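Local structure of N-acyl homoserine lactonase (Bacillus thuringiensis, 4J5F) at residues Lys33-Pro38 / His239-Glu244; Leu52-Met57 / Trp111-Gly116; Asn63-Phe68 / Gln76-Met81; Ser106-Trp111 / Gly172-His177. The protein hydrolyses the lactone ring of short- and long-chain N-acyl-L-homoserine lactones, using two zinc ions per subunit. The protein carries 1 engineered substitution. All blocks are in the same frame, centred on the assembly; numbering follows the deposited sequence.

Contact 1. Residues Lys33-Pro38 / His239-Glu244; sequences KLLNLP and HDIEQE. With ZN (zinc ion), chain B.
A backbone carbonyl holds a zinc ligand in place here: Pro-38 O accepts a hydrogen bond from His-239 ND1 at 2.8 Å, within 3° of the imidazole plane. The other ring nitrogen, NE2, binds zinc at 2.0 Å, alongside Asp-112, His-113, Asp-195 and a water. With CG anti to its carbonyl carbon (chi1 -74°), His-239 brings ND1 to Pro-38 O. Leu-37 CD2 packs on the backbone O of His-239, and its CD1 on His-239 CB. Ile-241 lays CG2 across two strand residues, 3.6 Å from Leu-37 CD2 and 3.7 Å from Pro-38 CD. The extended side chain of Glu-244 runs antiparallel to the Pro-38 ring, OE2 to CG 3.7 Å, and its carboxylate forms a salt bridge with Arg-17. Asp-240 N-caps the short helix that follows, its OD1 accepting from Gln-243 N and its OD2 from Lys-200 N. Bonding at ND1 fixes the rotation of the imidazole, points NE2 at the metal and probably makes that nitrogen a stronger donor to zinc.

Contact 2. Residues Leu52-Met57 / Trp111-Gly116; sequences LVDTGM and WDHAGG. Engineered in segment 111-116: Trp-111 (natural residue Phe). With ZN (zinc ion), chain B.
Past the end of strand 49-53, the backbone at Thr-55 to Met-57 runs against segment 111-116, with Thr-55 N bonded to His-113 O at 2.9 Å and a weak bond from Gly-115 N to Gly-56 O. Approach is close at the glycines: the CA atoms of Met-57 and Gly-115 are 4.4 Å apart. Water 2 joins Gly-56 N to Asp-112 O. Among the side chains, Asp-54 OD2 accepts a hydrogen bond from His-113 ND1 at 2.9 Å. The oxygen lies 8° from the ring plane, whereas the nitrogen stands 54° out of the carboxylate plane; Ser-107 is a second partner of OD2. His-113 NE2 and Asp-112 OD2 both reach the zinc ion, the latter at 2.4 Å. Thr-55 OG1, set between its backbone N and carbonyl carbon (chi1 64°), receives a weak bond from Gly-116 N and is also hydrogen-bonded to Asn-117 OD1. Met-57 runs alongside the engineered Trp-111, its SD 4.4 Å from the centroid of the six-membered ring, an oblique Met-aromatic contact. Asp-112 and His-113 end the HxHxDH signature of the metallo-beta-lactamase fold, and Asp-54 is the second-shell carboxylate that orients a zinc-binding histidine.

Contact 3. Residues Asn63-Phe68 / Gln76-Met81; sequences NNEGLF and QILPKM
Edge strand 77-80 of the seven-stranded sheet is flanked here by the irregular segment 63-68, which folds into a type I turn from Asn-64 to Leu-67. One direct backbone hydrogen bond joins them, Asn-63 N to Met-81 O at 2.8 Å and almost straight at 168°. Water 4 accepts from Phe-68 N and donates to Glu-65 O and Ile-77 O, while water 3 accepts from Met-81 N at 3.0 Å and, weakly, from Asn-64 N. The Phe-68 ring turns its edge to the strand: Ile-77 O lies near the ring plane, 3.5 Å from CD1, and Ile-77 CG2 packs 3.6 Å from CE1. Leu-67 CG sits over the centre of one face of this ring, and Leu-67 CB meets Pro-79 CG crosswise at 4.0 Å. Farther out, Glu-65 CG lies 3.5 Å from Pro-79 O, and a bend at chi2 (91°) turns the carboxylate toward Lys-80 NZ; this salt bridge is modelled doubtfully short, near a bound glycerol. The Phe-68 ring also meets the engineered Trp-111 edge-to-face. The contact thus packs a type I turn beside the outermost strand of a metallo-beta-lactamase sheet.

Contact 4. Residues Ser106-Trp111 / Gly172-His177; sequences SSHLHW and GHSPGH. Engineered in segment 106-111: Trp-111 (natural residue Phe). With ZN (zinc ion), chain C.
Two loops without regular secondary structure approach most closely at His-108 and His-177, whose CA atoms lie 5.0 Å apart; no direct hydrogen bond joins them, though His-177 CA makes a CA-H...O contact with Ser-107 O. The zinc ion does the joining, through His-108 NE2 at 2.2 Å, His-110 ND1 at 2.1 Å and His-173 NE2 at 2.0 Å. His-110 binds by the nitrogen next to its side-chain stem, the other two by the far one. With CG opposite its backbone N (chi1 166°), His-173 carries NE2 to the zinc, while its ND1 is hydrogen-bonded to Ala-210 O. Its ring stands steeply to both partners, at 79° to His-108 and 77° to His-110. His-177 CD2 lies over one face of His-108, offset toward the rim, 3.4 Å from ND1. That ND1 donates to Ser-107 OG at 2.8 Å, which helps fix the ring's rotation. Glu-131 of helix 129-135 hydrogen-bonds Ser-174, Gly-176 and Leu-109, while His-177 leads into strand 178-184 and packs on Ile-194 of strand 188-194.

Overall arrangement
Taken together, the four contacts illustrate how a binuclear metal site is assembled from loops at the ends of strands. Contacts 2 and 4 are buried, share Trp-111 and alternate along the chain; contact 1 is partly buried, and contact 3 lies at the surface. Contacts 1 and 2 meet at one zinc ion and contact 4 holds the other, so metal ligation and second-shell hydrogen bonds prevail there. Contact 3, whose centre lies about 18 Å from that of the chain, relies instead on waters and apolar packing. Contacts 1 and 4 bring the seven-stranded and five-stranded sheets together, whereas contact 3 stays at the edge of the former. Trp-111 links contact 3 to contacts 2 and 4.

Contact 1. Residues Lys33-Pro38 / His239-Glu244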
loop_
_atom_site.group_PDB
_atom_site.type_symbol
_atom_site.label_atom_id
_atom_site.label_comp_id
_atom_site.label_asym_id
_atom_site.label_seq_id
_atom_site.Cartn_x
_atom_site.Cartn_y
_atom_site.Cartn_z
ATOM N N LYS A 33 -6.155 -9.395 21.610
ATOM C CA LYS A 33 -7.027 -8.290 21.228
ATOM C C LYS A 33 -7.005 -8.069 19.719
ATOM O O LYS A 33 -6.011 -8.359 19.054
ATOM C CB LYS A 33 -6.615 -7.007 21.953
ATOM C CG LYS A 33 -7.159 -6.892 23.368
ATOM C CD LYS A 33 -8.625 -7.289 23.429
ATOM C CE LYS A 33 -9.099 -7.425 24.866
ATOM N NZ LYS A 33 -10.529 -7.831 24.943
ATOM N N LEU A 34 -8.109 -7.555 19.184
ATOM C CA LEU A 34 -8.219 -7.298 17.754
ATOM C C LEU A 34 -8.143 -5.805 17.451
ATOM O O LEU A 34 -8.391 -4.972 18.322
ATOM C CB LEU A 34 -9.522 -7.881 17.203
ATOM C CG LEU A 34 -9.438 -9.289 16.611
ATOM C CD1 LEU A 34 -10.735 -9.653 15.904
ATOM C CD2 LEU A 34 -8.256 -9.403 15.661
ATOM N N LEU A 35 -7.800 -5.475 16.204
ATOM C CA LEU A 35 -7.638 -4.097 15.743
ATOM C C LEU A 35 -8.262 -3.918 14.387
ATOM O O LEU A 35 -7.891 -4.603 13.497
ATOM C CB LEU A 35 -6.166 -3.786 15.587
ATOM C CG LEU A 35 -5.373 -3.285 16.758
ATOM C CD1 LEU A 35 -3.927 -3.011 16.413
ATOM C CD2 LEU A 35 -6.046 -2.052 17.315
ATOM N N ASN A 36 -9.178 -2.987 14.219
ATOM C CA ASN A 36 -9.763 -2.716 12.942
ATOM C C ASN A 36 -8.943 -1.635 12.232
ATOM O O ASN A 36 -9.019 -0.483 12.571
ATOM C CB ASN A 36 -11.203 -2.316 13.160
ATOM C CG ASN A 36 -11.987 -2.236 11.914
ATOM O OD1 ASN A 36 -11.500 -1.828 10.899
ATOM N ND2 ASN A 36 -13.238 -2.596 11.999
ATOM N N LEU A 37 -8.128 -2.039 11.268
ATOM C CA LEU A 37 -7.117 -1.164 10.668
ATOM C C LEU A 37 -7.630 -0.689 9.313
ATOM O O LEU A 37 -8.356 -1.428 8.627
ATOM C CB LEU A 37 -5.811 -1.941 10.463
ATOM C CG LEU A 37 -5.050 -2.424 11.698
ATOM C CD1 LEU A 37 -3.778 -3.097 11.304
ATOM C CD2 LEU A 37 -4.753 -1.237 12.585
ATOM N N PRO A 38 -7.212 0.517 8.890
ATOM C CA PRO A 38 -7.625 1.019 7.578
ATOM C C PRO A 38 -6.830 0.322 6.449
ATOM O O PRO A 38 -5.643 0.021 6.651
ATOM C CB PRO A 38 -7.182 2.471 7.628
ATOM C CG PRO A 38 -6.003 2.478 8.554
ATOM C CD PRO A 38 -6.302 1.446 9.589
ATOM N N HIS A 239 -0.866 1.702 8.082
ATOM C CA HIS A 239 -2.013 1.066 8.704
ATOM C C HIS A 239 -2.185 1.643 10.121
ATOM O O HIS A 239 -2.068 0.922 11.117
ATOM C CB HIS A 239 -1.788 -0.474 8.730
ATOM C CG HIS A 239 -1.930 -1.170 7.388
ATOM N ND1 HIS A 239 -3.103 -1.166 6.664
ATOM C CD2 HIS A 239 -1.067 -1.955 6.680
ATOM C CE1 HIS A 239 -2.963 -1.893 5.566
ATOM N NE2 HIS A 239 -1.748 -2.393 5.559
ATOM N N ASP A 240 -2.431 2.945 10.223
ATOM C CA ASP A 240 -2.230 3.631 11.503
ATOM C C ASP A 240 -3.543 4.281 11.923
ATOM O O ASP A 240 -4.012 5.235 11.293
ATOM C CB ASP A 240 -1.124 4.699 11.354
ATOM C CG ASP A 240 -0.824 5.445 12.650
ATOM O OD1 ASP A 240 -1.738 5.595 13.498
ATOM O OD2 ASP A 240 0.322 5.917 12.810
ATOM N N ILE A 241 -4.159 3.764 12.976
ATOM C CA ILE A 241 -5.529 4.176 13.260
ATOM C C ILE A 241 -5.542 5.510 13.986
ATOM O O ILE A 241 -6.537 6.232 13.922
ATOM C CB ILE A 241 -6.300 3.120 14.062
ATOM C CG1 ILE A 241 -5.580 2.809 15.371
ATOM C CG2 ILE A 241 -6.477 1.852 13.232
ATOM C CD1 ILE A 241 -6.410 1.949 16.299
ATOM N N GLU A 242 -4.448 5.851 14.665
ATOM C CA GLU A 242 -4.397 7.159 15.332
ATOM C C GLU A 242 -4.267 8.255 14.267
ATOM O O GLU A 242 -5.066 9.190 14.228
ATOM C CB GLU A 242 -3.252 7.244 16.350
ATOM C CG GLU A 242 -3.360 6.249 17.498
ATOM C CD GLU A 242 -4.704 6.345 18.252
ATOM O OE1 GLU A 242 -5.171 5.303 18.766
ATOM O OE2 GLU A 242 -5.290 7.455 18.344
ATOM N N GLN A 243 -3.297 8.111 13.368
ATOM C CA GLN A 243 -3.153 9.060 12.269
ATOM C C GLN A 243 -4.385 9.163 11.361
ATOM O O GLN A 243 -4.702 10.249 10.842
ATOM C CB GLN A 243 -1.921 8.718 11.415
ATOM C CG GLN A 243 -1.592 9.836 10.444
ATOM C CD GLN A 243 -0.385 9.526 9.622
ATOM O OE1 GLN A 243 -0.242 8.402 9.087
ATOM N NE2 GLN A 243 0.515 10.515 9.504
ATOM N N GLU A 244 -5.068 8.042 11.137
ATOM C CA GLU A 244 -6.257 8.026 10.301
ATOM C C GLU A 244 -7.275 9.064 10.734
ATOM O O GLU A 244 -8.011 9.604 9.901
ATOM C CB GLU A 244 -6.917 6.647 10.406
ATOM C CG GLU A 244 -8.100 6.489 9.478
ATOM C CD GLU A 244 -8.831 5.166 9.657
ATOM O OE1 GLU A 244 -9.808 4.955 8.924
ATOM O OE2 GLU A 244 -8.450 4.355 10.535
HETATM ZN ZN ZN B . -0.704 -3.548 4.227
HETATM O O HOH W 1 0.144 -5.341 5.696
#

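Contact 2. Residues Leu52-Met57 / Trp111-Gly116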
loop_
_atom_site.group_PDB
_atom_site.type_symbol
_atom_site.label_atom_id
_atom_site.label_comp_id
_atom_site.label_asym_id
_atom_site.label_seq_id
_atom_site.Cartn_x
_atom_site.Cartn_y
_atom_site.Cartn_z
ATOM N N LEU A 52 -2.784 5.260 -10.024
ATOM C CA LEU A 52 -3.401 4.639 -8.831
ATOM C C LEU A 52 -2.324 3.886 -8.062
ATOM O O LEU A 52 -1.562 3.146 -8.653
ATOM C CB LEU A 52 -4.485 3.631 -9.280
ATOM C CG LEU A 52 -5.147 2.849 -8.147
ATOM C CD1 LEU A 52 -5.963 3.801 -7.191
ATOM C CD2 LEU A 52 -6.062 1.729 -8.735
ATOM N N VAL A 53 -2.260 4.069 -6.752
ATOM C CA VAL A 53 -1.274 3.401 -5.903
ATOM C C VAL A 53 -2.087 2.399 -5.075
ATOM O O VAL A 53 -2.918 2.791 -4.232
ATOM C CB VAL A 53 -0.592 4.379 -4.913
ATOM C CG1 VAL A 53 0.344 3.591 -3.966
ATOM C CG2 VAL A 53 0.156 5.531 -5.663
ATOM N N ASP A 54 -1.910 1.138 -5.401
ATOM C CA ASP A 54 -2.484 -0.015 -4.735
ATOM C C ASP A 54 -3.929 -0.200 -5.156
ATOM O O ASP A 54 -4.512 0.695 -5.647
ATOM C CB ASP A 54 -2.245 -0.018 -3.244
ATOM C CG ASP A 54 -0.782 -0.295 -2.896
ATOM O OD1 ASP A 54 -0.055 -0.715 -3.768
ATOM O OD2 ASP A 54 -0.390 -0.106 -1.755
ATOM N N THR A 55 -4.481 -1.374 -4.949
ATOM C CA THR A 55 -5.775 -1.720 -5.537
ATOM C C THR A 55 -6.712 -2.455 -4.574
ATOM O O THR A 55 -7.686 -3.110 -4.998
ATOM C CB THR A 55 -5.589 -2.574 -6.786
ATOM O OG1 THR A 55 -4.980 -3.826 -6.420
ATOM C CG2 THR A 55 -4.718 -1.865 -7.813
ATOM N N GLY A 56 -6.405 -2.371 -3.285
ATOM C CA GLY A 56 -7.324 -2.875 -2.276
ATOM C C GLY A 56 -7.334 -4.401 -2.164
ATOM O O GLY A 56 -6.403 -5.113 -2.597
ATOM N N MET A 57 -8.397 -4.912 -1.555
ATOM C CA MET A 57 -8.505 -6.332 -1.212
ATOM C C MET A 57 -9.163 -7.116 -2.340
ATOM O O MET A 57 -9.889 -6.544 -3.158
ATOM C CB MET A 57 -9.296 -6.418 0.112
ATOM C CG MET A 57 -8.470 -5.951 1.303
ATOM S SD MET A 57 -9.476 -5.870 2.856
ATOM C CE MET A 57 -10.494 -4.406 2.541
ATOM N N TRP A 111 -2.036 -9.269 -0.007
ATOM C CA TRP A 111 -3.461 -9.402 -0.339
ATOM C C TRP A 111 -4.263 -8.080 -0.177
ATOM O O TRP A 111 -5.250 -7.867 -0.894
ATOM C CB TRP A 111 -4.070 -10.541 0.521
ATOM C CG TRP A 111 -4.287 -10.056 1.914
ATOM C CD1 TRP A 111 -3.341 -9.891 2.897
ATOM C CD2 TRP A 111 -5.523 -9.588 2.460
ATOM N NE1 TRP A 111 -3.933 -9.360 4.036
ATOM C CE2 TRP A 111 -5.266 -9.161 3.780
ATOM C CE3 TRP A 111 -6.833 -9.503 1.958
ATOM C CZ2 TRP A 111 -6.278 -8.657 4.610
ATOM C CZ3 TRP A 111 -7.832 -9.005 2.781
ATOM C CH2 TRP A 111 -7.543 -8.572 4.086
ATOM N N ASP A 112 -3.806 -7.194 0.700
ATOM C CA ASP A 112 -4.570 -5.970 1.002
ATOM C C ASP A 112 -4.095 -4.774 0.149
ATOM O O ASP A 112 -4.582 -3.649 0.319
ATOM C CB ASP A 112 -4.537 -5.635 2.513
ATOM C CG ASP A 112 -3.110 -5.505 3.065
ATOM O OD1 ASP A 112 -2.261 -6.397 2.755
ATOM O OD2 ASP A 112 -2.806 -4.538 3.826
ATOM N N HIS A 113 -3.157 -5.031 -0.774
ATOM C CA HIS A 113 -2.562 -3.985 -1.617
ATOM C C HIS A 113 -2.671 -4.288 -3.105
ATOM O O HIS A 113 -2.636 -3.378 -3.926
ATOM C CB HIS A 113 -1.063 -3.788 -1.240
ATOM C CG HIS A 113 -0.890 -3.296 0.165
ATOM N ND1 HIS A 113 -0.793 -1.951 0.480
ATOM C CD2 HIS A 113 -0.870 -3.960 1.350
ATOM C CE1 HIS A 113 -0.719 -1.813 1.797
ATOM N NE2 HIS A 113 -0.784 -3.015 2.347
ATOM N N ALA A 114 -2.796 -5.572 -3.464
ATOM C CA ALA A 114 -2.835 -5.975 -4.863
ATOM C C ALA A 114 -4.049 -6.877 -5.213
ATOM O O ALA A 114 -4.151 -7.445 -6.291
ATOM C CB ALA A 114 -1.478 -6.672 -5.260
ATOM N N GLY A 115 -5.000 -6.985 -4.299
ATOM C CA GLY A 115 -6.141 -7.875 -4.528
ATOM C C GLY A 115 -6.974 -7.496 -5.746
ATOM O O GLY A 115 -7.650 -8.342 -6.352
ATOM N N GLY A 116 -6.933 -6.219 -6.097
ATOM C CA GLY A 116 -7.669 -5.739 -7.255
ATOM C C GLY A 116 -6.881 -5.678 -8.545
ATOM O O GLY A 116 -7.397 -5.161 -9.540
HETATM ZN ZN ZN B . -0.704 -3.548 4.227
HETATM O O HOH W 2 -4.646 -1.287 -1.205
HETATM O O HOH W 1 0.144 -5.341 5.696
#

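Contact 3. Residues Asn63-Phe68 / Gln76-Met81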
loop_
_atom_site.group_PDB
_atom_site.type_symbol
_atom_site.label_atom_id
_atom_site.label_comp_id
_atom_site.label_asym_id
_atom_site.label_seq_id
_atom_site.Cartn_x
_atom_site.Cartn_y
_atom_site.Cartn_z
ATOM N N ASN A 63 -17.908 -9.145 1.791
ATOM C CA ASN A 63 -18.851 -9.775 2.723
ATOM C C ASN A 63 -18.383 -11.141 3.221
ATOM O O ASN A 63 -19.195 -12.049 3.430
ATOM C CB ASN A 63 -20.242 -9.894 2.078
ATOM C CG ASN A 63 -20.801 -8.533 1.639
ATOM O OD1 ASN A 63 -20.690 -7.555 2.353
ATOM N ND2 ASN A 63 -21.366 -8.482 0.427
ATOM N N ASN A 64 -17.070 -11.304 3.381
ATOM C CA ASN A 64 -16.527 -12.597 3.758
ATOM C C ASN A 64 -15.412 -12.472 4.785
ATOM O O ASN A 64 -14.217 -12.610 4.472
ATOM C CB ASN A 64 -16.080 -13.365 2.502
ATOM C CG ASN A 64 -15.627 -14.757 2.812
ATOM O OD1 ASN A 64 -15.976 -15.325 3.849
ATOM N ND2 ASN A 64 -14.835 -15.331 1.904
ATOM N N GLU A 65 -15.802 -12.190 6.026
ATOM C CA GLU A 65 -14.839 -12.134 7.115
ATOM C C GLU A 65 -14.061 -13.416 7.283
ATOM O O GLU A 65 -12.946 -13.386 7.815
ATOM C CB GLU A 65 -15.511 -11.816 8.457
ATOM C CG GLU A 65 -15.671 -10.354 8.716
ATOM C CD GLU A 65 -16.981 -9.870 8.205
ATOM O OE1 GLU A 65 -17.522 -10.508 7.269
ATOM O OE2 GLU A 65 -17.481 -8.859 8.737
ATOM N N GLY A 66 -14.627 -14.525 6.818
ATOM C CA GLY A 66 -14.061 -15.829 7.094
ATOM C C GLY A 66 -13.130 -16.261 5.979
ATOM O O GLY A 66 -12.830 -17.451 5.846
ATOM N N LEU A 67 -12.678 -15.300 5.170
ATOM C CA LEU A 67 -11.894 -15.630 3.969
ATOM C C LEU A 67 -10.719 -16.542 4.299
ATOM O O LEU A 67 -10.397 -17.475 3.552
ATOM C CB LEU A 67 -11.370 -14.344 3.301
ATOM C CG LEU A 67 -10.461 -14.565 2.084
ATOM C CD1 LEU A 67 -11.182 -15.361 1.014
ATOM C CD2 LEU A 67 -9.930 -13.232 1.512
ATOM N N PHE A 68 -10.073 -16.277 5.427
ATOM C CA PHE A 68 -8.849 -17.002 5.763
ATOM C C PHE A 68 -9.057 -18.240 6.656
ATOM O O PHE A 68 -8.080 -18.853 7.102
ATOM C CB PHE A 68 -7.787 -16.039 6.311
ATOM C CG PHE A 68 -7.312 -15.057 5.277
ATOM C CD1 PHE A 68 -7.522 -13.697 5.423
ATOM C CD2 PHE A 68 -6.729 -15.514 4.107
ATOM C CE1 PHE A 68 -7.110 -12.807 4.447
ATOM C CE2 PHE A 68 -6.311 -14.633 3.123
ATOM C CZ PHE A 68 -6.490 -13.280 3.289
ATOM N N GLN A 76 -6.521 -14.775 12.490
ATOM C CA GLN A 76 -5.538 -13.702 12.690
ATOM C C GLN A 76 -5.761 -12.553 11.702
ATOM O O GLN A 76 -5.169 -11.484 11.840
ATOM C CB GLN A 76 -4.113 -14.226 12.509
ATOM C CG GLN A 76 -3.804 -15.541 13.209
ATOM C CD GLN A 76 -2.467 -16.139 12.759
ATOM O OE1 GLN A 76 -2.355 -17.352 12.545
ATOM N NE2 GLN A 76 -1.454 -15.286 12.604
ATOM N N ILE A 77 -6.559 -12.804 10.665
ATOM C CA ILE A 77 -6.831 -11.781 9.656
ATOM C C ILE A 77 -8.264 -11.915 9.198
ATOM O O ILE A 77 -8.638 -12.943 8.646
ATOM C CB ILE A 77 -5.931 -11.935 8.387
ATOM C CG1 ILE A 77 -4.443 -11.936 8.757
ATOM C CG2 ILE A 77 -6.285 -10.848 7.357
ATOM C CD1 ILE A 77 -3.503 -11.996 7.548
ATOM N N LEU A 78 -9.065 -10.875 9.436
ATOM C CA LEU A 78 -10.446 -10.847 8.972
ATOM C C LEU A 78 -10.685 -9.610 8.133
ATOM O O LEU A 78 -10.672 -8.486 8.643
ATOM C CB LEU A 78 -11.412 -10.816 10.157
ATOM C CG LEU A 78 -11.548 -12.096 10.962
ATOM C CD1 LEU A 78 -10.601 -12.062 12.134
ATOM C CD2 LEU A 78 -13.015 -12.277 11.442
ATOM N N PRO A 79 -10.927 -9.802 6.838
ATOM C CA PRO A 79 -11.218 -8.668 5.953
ATOM C C PRO A 79 -12.585 -8.055 6.269
ATOM O O PRO A 79 -13.551 -8.799 6.456
ATOM C CB PRO A 79 -11.323 -9.314 4.572
ATOM C CG PRO A 79 -10.655 -10.649 4.699
ATOM C CD PRO A 79 -10.850 -11.083 6.114
ATOM N N LYS A 80 -12.659 -6.724 6.267
ATOM C CA LYS A 80 -13.915 -5.990 6.414
ATOM C C LYS A 80 -14.163 -5.182 5.137
ATOM O O LYS A 80 -13.822 -3.995 5.075
ATOM C CB LYS A 80 -13.811 -5.030 7.595
ATOM C CG LYS A 80 -13.431 -5.682 8.946
ATOM C CD LYS A 80 -14.548 -6.607 9.481
ATOM C CE LYS A 80 -15.865 -5.858 9.704
ATOM N NZ LYS A 80 -17.021 -6.805 9.998
ATOM N N MET A 81 -14.766 -5.823 4.143
ATOM C CA MET A 81 -14.895 -5.280 2.794
ATOM C C MET A 81 -16.340 -5.493 2.284
ATOM O O MET A 81 -16.876 -6.611 2.340
ATOM C CB MET A 81 -13.896 -5.998 1.864
ATOM C CG MET A 81 -13.807 -5.461 0.425
ATOM S SD MET A 81 -12.963 -6.669 -0.645
ATOM C CE MET A 81 -13.106 -5.898 -2.266
HETATM O O HOH W 3 -15.379 -8.746 4.632
HETATM O O HOH W 4 -10.593 -14.618 7.602
#

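Contact 4. Residues Ser106-Trp111 / Gly172-His177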
loop_
_atom_site.group_PDB
_atom_site.type_symbol
_atom_site.label_atom_id
_atom_site.label_comp_id
_atom_site.label_asym_id
_atom_site.label_seq_id
_atom_site.Cartn_x
_atom_site.Cartn_y
_atom_site.Cartn_z
ATOM N N SER A 106 2.218 -0.770 -7.524
ATOM C CA SER A 106 2.025 -1.709 -6.430
ATOM C C SER A 106 3.117 -1.528 -5.404
ATOM O O SER A 106 4.283 -1.915 -5.648
ATOM C CB SER A 106 2.077 -3.171 -6.949
ATOM O OG SER A 106 0.840 -3.515 -7.585
ATOM N N SER A 107 2.779 -0.983 -4.238
ATOM C CA SER A 107 3.801 -0.857 -3.186
ATOM C C SER A 107 4.400 -2.224 -2.918
ATOM O O SER A 107 5.617 -2.375 -2.756
ATOM C CB SER A 107 3.167 -0.354 -1.898
ATOM O OG SER A 107 2.101 -1.214 -1.512
ATOM N N HIS A 108 3.508 -3.220 -2.822
ATOM C CA HIS A 108 3.885 -4.622 -2.782
ATOM C C HIS A 108 2.665 -5.487 -3.104
ATOM O O HIS A 108 1.588 -4.954 -3.348
ATOM C CB HIS A 108 4.463 -4.995 -1.425
ATOM C CG HIS A 108 3.565 -4.722 -0.260
ATOM N ND1 HIS A 108 2.974 -3.483 -0.029
ATOM C CD2 HIS A 108 3.231 -5.491 0.806
ATOM C CE1 HIS A 108 2.317 -3.513 1.110
ATOM N NE2 HIS A 108 2.447 -4.724 1.638
ATOM N N LEU A 109 2.841 -6.814 -3.150
ATOM C CA LEU A 109 1.770 -7.669 -3.629
ATOM C C LEU A 109 1.013 -8.438 -2.523
ATOM O O LEU A 109 0.351 -9.462 -2.804
ATOM C CB LEU A 109 2.344 -8.651 -4.679
ATOM C CG LEU A 109 2.887 -7.883 -5.911
ATOM C CD1 LEU A 109 3.493 -8.956 -6.901
ATOM C CD2 LEU A 109 1.814 -7.060 -6.620
ATOM N N HIS A 110 1.082 -7.954 -1.275
ATOM C CA HIS A 110 0.262 -8.536 -0.213
ATOM C C HIS A 110 -1.215 -8.387 -0.572
ATOM O O HIS A 110 -1.587 -7.480 -1.328
ATOM C CB HIS A 110 0.511 -7.858 1.130
ATOM C CG HIS A 110 1.770 -8.287 1.818
ATOM N ND1 HIS A 110 2.300 -7.582 2.884
ATOM C CD2 HIS A 110 2.614 -9.334 1.594
ATOM C CE1 HIS A 110 3.404 -8.184 3.300
ATOM N NE2 HIS A 110 3.629 -9.233 2.522
ATOM N N TRP A 111 -2.036 -9.269 -0.007
ATOM C CA TRP A 111 -3.461 -9.402 -0.339
ATOM C C TRP A 111 -4.263 -8.080 -0.177
ATOM O O TRP A 111 -5.250 -7.867 -0.894
ATOM C CB TRP A 111 -4.070 -10.541 0.521
ATOM C CG TRP A 111 -4.287 -10.056 1.914
ATOM C CD1 TRP A 111 -3.341 -9.891 2.897
ATOM C CD2 TRP A 111 -5.523 -9.588 2.460
ATOM N NE1 TRP A 111 -3.933 -9.360 4.036
ATOM C CE2 TRP A 111 -5.266 -9.161 3.780
ATOM C CE3 TRP A 111 -6.833 -9.503 1.958
ATOM C CZ2 TRP A 111 -6.278 -8.657 4.610
ATOM C CZ3 TRP A 111 -7.832 -9.005 2.781
ATOM C CH2 TRP A 111 -7.543 -8.572 4.086
ATOM N N GLY A 172 11.741 -5.394 3.266
ATOM C CA GLY A 172 11.733 -5.773 4.673
ATOM C C GLY A 172 10.379 -6.264 5.126
ATOM O O GLY A 172 10.233 -7.456 5.484
ATOM N N HIS A 173 9.383 -5.378 5.113
ATOM C CA HIS A 173 8.034 -5.817 5.419
ATOM C C HIS A 173 7.655 -6.914 4.429
ATOM O O HIS A 173 6.938 -7.878 4.801
ATOM C CB HIS A 173 7.044 -4.657 5.316
ATOM C CG HIS A 173 5.617 -5.081 5.288
ATOM N ND1 HIS A 173 4.960 -5.563 6.399
ATOM C CD2 HIS A 173 4.706 -5.069 4.286
ATOM C CE1 HIS A 173 3.713 -5.851 6.078
ATOM N NE2 HIS A 173 3.525 -5.537 4.807
ATOM N N SER A 174 8.023 -6.712 3.155
ATOM C CA SER A 174 7.957 -7.786 2.137
ATOM C C SER A 174 9.274 -7.728 1.350
ATOM O O SER A 174 10.028 -6.748 1.478
ATOM C CB SER A 174 6.751 -7.635 1.197
ATOM O OG SER A 174 6.869 -6.468 0.368
ATOM N N PRO A 175 9.553 -8.740 0.500
ATOM C CA PRO A 175 10.897 -8.757 -0.076
ATOM C C PRO A 175 11.155 -7.621 -1.060
ATOM O O PRO A 175 12.337 -7.230 -1.240
ATOM C CB PRO A 175 10.945 -10.117 -0.803
ATOM C CG PRO A 175 9.892 -10.953 -0.049
ATOM C CD PRO A 175 8.817 -9.992 0.222
ATOM N N GLY A 176 10.095 -7.085 -1.676
ATOM C CA GLY A 176 10.284 -6.027 -2.658
ATOM C C GLY A 176 9.427 -4.779 -2.379
ATOM O O GLY A 176 9.026 -4.071 -3.291
ATOM N N HIS A 177 9.147 -4.511 -1.117
ATOM C CA HIS A 177 8.303 -3.376 -0.745
ATOM C C HIS A 177 8.911 -2.035 -1.189
ATOM O O HIS A 177 10.157 -1.857 -1.177
ATOM C CB HIS A 177 8.115 -3.367 0.751
ATOM C CG HIS A 177 7.175 -2.298 1.211
ATOM N ND1 HIS A 177 7.577 -0.989 1.406
ATOM C CD2 HIS A 177 5.837 -2.316 1.439
ATOM C CE1 HIS A 177 6.541 -0.264 1.795
ATOM N NE2 HIS A 177 5.466 -1.044 1.816
HETATM ZN ZN ZN C . 1.960 -5.633 3.543
HETATM O O HOH W 5 6.888 -3.705 -5.292
#